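Local coordinates for cyclopropane mycolic acid synthase MmaA2 (Mycobacterium tuberculosis, PDB 1TPY), which transfers a methylene group from S-adenosyl-L-methionine to the distal double bond of alpha mycolic acids, forming a cis-cyclopropane ring, and also cyclopropanates methoxymycolates, at residues N89-T94 with D115-L120. Residues are numbered along the deposited sequence; the frame is centred on the assembly and turned at random.
Sequences NVVGLT and DRRVLL. With SAH (S-adenosyl-L-homocysteine), chain C.
Strands 89-94 and 116-120 pair in parallel at one margin of the Rossmann-type methyltransferase sheet, joined through helix 97-108 as a beta-alpha-beta crossover; 116-120 is the outermost strand, and 89-94 bonds to strand 67-71 along its other edge. Val-90, Gly-92 and Thr-94 spend their backbone N-H groups, and Val-90 and Gly-92 their carbonyls as well, on the outer strand. The straightest of these bonds runs 2.8 Å from Leu-119 N to Gly-92 O, with 166° at the hydrogen. Where the pairing begins, a side chain takes over the acceptor's role: Asn-89, with CG beside its own backbone N, brings OD1 to 2.9 Å from Asp-115 N. The Asp-115 carboxylate lies alongside that amide, the two planes 29° apart.

On the face carrying Val-91, Leu-93 and Leu-119, the apolar side chains touch: Val-91 CG1 meets Leu-119 CD1 at 4.0 Å, and Leu-93, lying alongside Leu-119, sets CD2 against its CB. The extended Arg-117 chain runs beside Val-91, whose CG2 sits over one face of the guanidinium, 4.0 Å from NH1; that nitrogen also forms a salt bridge with Glu-128. The other face packs against helices 77-86 and 97-108. There Val-90 CG2 presses on Arg-116 CB at 3.5 Å, and the rest of the arginine leads away, its NE bonding to Phe-107 O.

The carboxyl end of strand 89-94 opens into the cofactor pocket, where Thr-94 is a known S-adenosylmethionine-binding residue. Its side chain splits the work: CG2 touches Val-118 CG2, whereas OG1, anti to the backbone N (chi1 179°), receives Ser-96 N and shares a 3.0 Å hydrogen bond with the ribose O2' of S-adenosyl-L-homocysteine.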
loop_
_atom_site.group_PDB
_atom_site.type_symbol
_atom_site.label_atom_id
_atom_site.label_comp_id
_atom_site.label_asym_id
_atom_site.label_seq_id
_atom_site.Cartn_x
_atom_site.Cartn_y
_atom_site.Cartn_z
ATOM N N ASN A 89 -13.139 -0.068 -15.669
ATOM C CA ASN A 89 -13.499 1.232 -15.109
ATOM C C ASN A 89 -12.865 1.195 -13.728
ATOM O O ASN A 89 -12.654 0.108 -13.181
ATOM C CB ASN A 89 -15.017 1.363 -14.975
ATOM C CG ASN A 89 -15.734 1.210 -16.301
ATOM O OD1 ASN A 89 -15.501 1.969 -17.231
ATOM N ND2 ASN A 89 -16.612 0.218 -16.392
ATOM N N VAL A 90 -12.565 2.355 -13.151
ATOM C CA VAL A 90 -11.938 2.362 -11.833
ATOM C C VAL A 90 -12.554 3.302 -10.797
ATOM O O VAL A 90 -13.079 4.369 -11.120
ATOM C CB VAL A 90 -10.424 2.694 -11.938
ATOM C CG1 VAL A 90 -9.717 1.676 -12.828
ATOM C CG2 VAL A 90 -10.239 4.089 -12.493
ATOM N N VAL A 91 -12.473 2.884 -9.541
ATOM C CA VAL A 91 -12.971 3.670 -8.427
ATOM C C VAL A 91 -11.899 3.575 -7.360
ATOM O O VAL A 91 -11.545 2.475 -6.938
ATOM C CB VAL A 91 -14.265 3.092 -7.839
ATOM C CG1 VAL A 91 -14.707 3.949 -6.662
ATOM C CG2 VAL A 91 -15.355 3.023 -8.916
ATOM N N GLY A 92 -11.380 4.718 -6.928
ATOM C CA GLY A 92 -10.347 4.708 -5.916
ATOM C C GLY A 92 -10.752 5.398 -4.631
ATOM O O GLY A 92 -11.470 6.401 -4.653
ATOM N N LEU A 93 -10.295 4.856 -3.508
ATOM C CA LEU A 93 -10.594 5.432 -2.207
ATOM C C LEU A 93 -9.289 5.799 -1.520
ATOM O O LEU A 93 -8.318 5.044 -1.569
ATOM C CB LEU A 93 -11.350 4.429 -1.328
ATOM C CG LEU A 93 -12.589 3.751 -1.915
ATOM C CD1 LEU A 93 -13.132 2.738 -0.900
ATOM C CD2 LEU A 93 -13.650 4.792 -2.257
ATOM N N THR A 94 -9.264 6.969 -0.893
ATOM C CA THR A 94 -8.089 7.419 -0.165
ATOM C C THR A 94 -8.504 8.413 0.916
ATOM O O THR A 94 -9.496 9.126 0.776
ATOM C CB THR A 94 -7.052 8.075 -1.096
ATOM O OG1 THR A 94 -5.933 8.516 -0.316
ATOM C CG2 THR A 94 -7.661 9.263 -1.837
ATOM N N ASP A 115 -14.822 4.763 -17.227
ATOM C CA ASP A 115 -15.240 5.565 -16.087
ATOM C C ASP A 115 -14.144 5.535 -15.026
ATOM O O ASP A 115 -13.478 4.521 -14.828
ATOM C CB ASP A 115 -16.546 5.026 -15.508
ATOM C CG ASP A 115 -17.680 5.036 -16.521
ATOM O OD1 ASP A 115 -17.895 6.085 -17.170
ATOM O OD2 ASP A 115 -18.360 3.995 -16.662
ATOM N N ARG A 116 -13.956 6.654 -14.342
ATOM C CA ARG A 116 -12.920 6.735 -13.329
ATOM C C ARG A 116 -13.192 7.836 -12.324
ATOM O O ARG A 116 -13.446 8.980 -12.694
ATOM C CB ARG A 116 -11.567 6.986 -14.000
ATOM C CG ARG A 116 -11.558 8.212 -14.895
ATOM C CD ARG A 116 -10.356 8.243 -15.826
ATOM N NE ARG A 116 -10.327 9.477 -16.608
ATOM C CZ ARG A 116 -11.167 9.772 -17.596
ATOM N NH1 ARG A 116 -12.120 8.918 -17.951
ATOM N NH2 ARG A 116 -11.063 10.937 -18.220
ATOM N N ARG A 117 -13.143 7.482 -11.048
ATOM C CA ARG A 117 -13.344 8.456 -9.994
ATOM C C ARG A 117 -12.560 8.084 -8.748
ATOM O O ARG A 117 -12.163 6.934 -8.555
ATOM C CB ARG A 117 -14.826 8.604 -9.653
ATOM C CG ARG A 117 -15.522 7.323 -9.328
ATOM C CD ARG A 117 -17.007 7.554 -9.046
ATOM N NE ARG A 117 -17.719 6.285 -9.077
ATOM C CZ ARG A 117 -18.392 5.761 -8.057
ATOM N NH1 ARG A 117 -18.991 4.594 -8.215
ATOM N NH2 ARG A 117 -18.482 6.398 -6.893
ATOM N N VAL A 118 -12.324 9.088 -7.916
ATOM C CA VAL A 118 -11.597 8.917 -6.675
ATOM C C VAL A 118 -12.435 9.584 -5.600
ATOM O O VAL A 118 -12.937 10.685 -5.796
ATOM C CB VAL A 118 -10.213 9.587 -6.751
ATOM C CG1 VAL A 118 -10.365 11.047 -7.136
ATOM C CG2 VAL A 118 -9.488 9.449 -5.425
ATOM N N LEU A 119 -12.615 8.900 -4.479
ATOM C CA LEU A 119 -13.391 9.451 -3.384
ATOM C C LEU A 119 -12.488 9.699 -2.192
ATOM O O LEU A 119 -11.588 8.903 -1.917
ATOM C CB LEU A 119 -14.504 8.480 -2.961
ATOM C CG LEU A 119 -15.740 8.312 -3.856
ATOM C CD1 LEU A 119 -15.398 7.526 -5.103
ATOM C CD2 LEU A 119 -16.815 7.584 -3.071
ATOM N N LEU A 120 -12.695 10.821 -1.510
ATOM C CA LEU A 120 -11.923 11.080 -0.309
ATOM C C LEU A 120 -12.797 10.391 0.725
ATOM O O LEU A 120 -13.731 10.987 1.258
ATOM C CB LEU A 120 -11.820 12.572 0.013
ATOM C CG LEU A 120 -11.044 12.829 1.318
ATOM C CD1 LEU A 120 -9.573 12.462 1.131
ATOM C CD2 LEU A 120 -11.164 14.282 1.727
HETATM N N SAH C . -1.957 1.861 -2.988
HETATM C CA SAH C . -1.036 2.968 -3.251
HETATM C CB SAH C . -0.855 3.873 -2.006
HETATM C CG SAH C . -0.374 3.222 -0.710
HETATM S SD SAH C . -0.192 4.401 0.657
HETATM C C SAH C . 0.325 2.446 -3.712
HETATM O O SAH C . 0.539 1.222 -3.643
HETATM O OXT SAH C . 1.169 3.265 -4.122
HETATM C "C5'" SAH C . -1.564 3.939 1.747
HETATM C "C4'" SAH C . -2.911 4.323 1.116
HETATM O "O4'" SAH C . -4.038 3.679 1.757
HETATM C "C3'" SAH C . -3.198 5.823 1.164
HETATM O "O3'" SAH C . -3.753 6.233 -0.099
HETATM C "C2'" SAH C . -4.193 5.956 2.280
HETATM O "O2'" SAH C . -4.968 7.161 2.161
HETATM C "C1'" SAH C . -4.984 4.699 2.111
HETATM N N9 SAH C . -5.802 4.286 3.326
HETATM C C8 SAH C . -5.451 4.080 4.621
HETATM N N7 SAH C . -6.397 3.721 5.429
HETATM C C5 SAH C . -7.508 3.682 4.580
HETATM C C6 SAH C . -8.881 3.369 4.775
HETATM N N6 SAH C . -9.378 3.021 5.959
HETATM N N1 SAH C . -9.720 3.434 3.687
HETATM C C2 SAH C . -9.224 3.789 2.478
HETATM N N3 SAH C . -7.956 4.106 2.174
HETATM C C4 SAH C . -7.144 4.029 3.288
#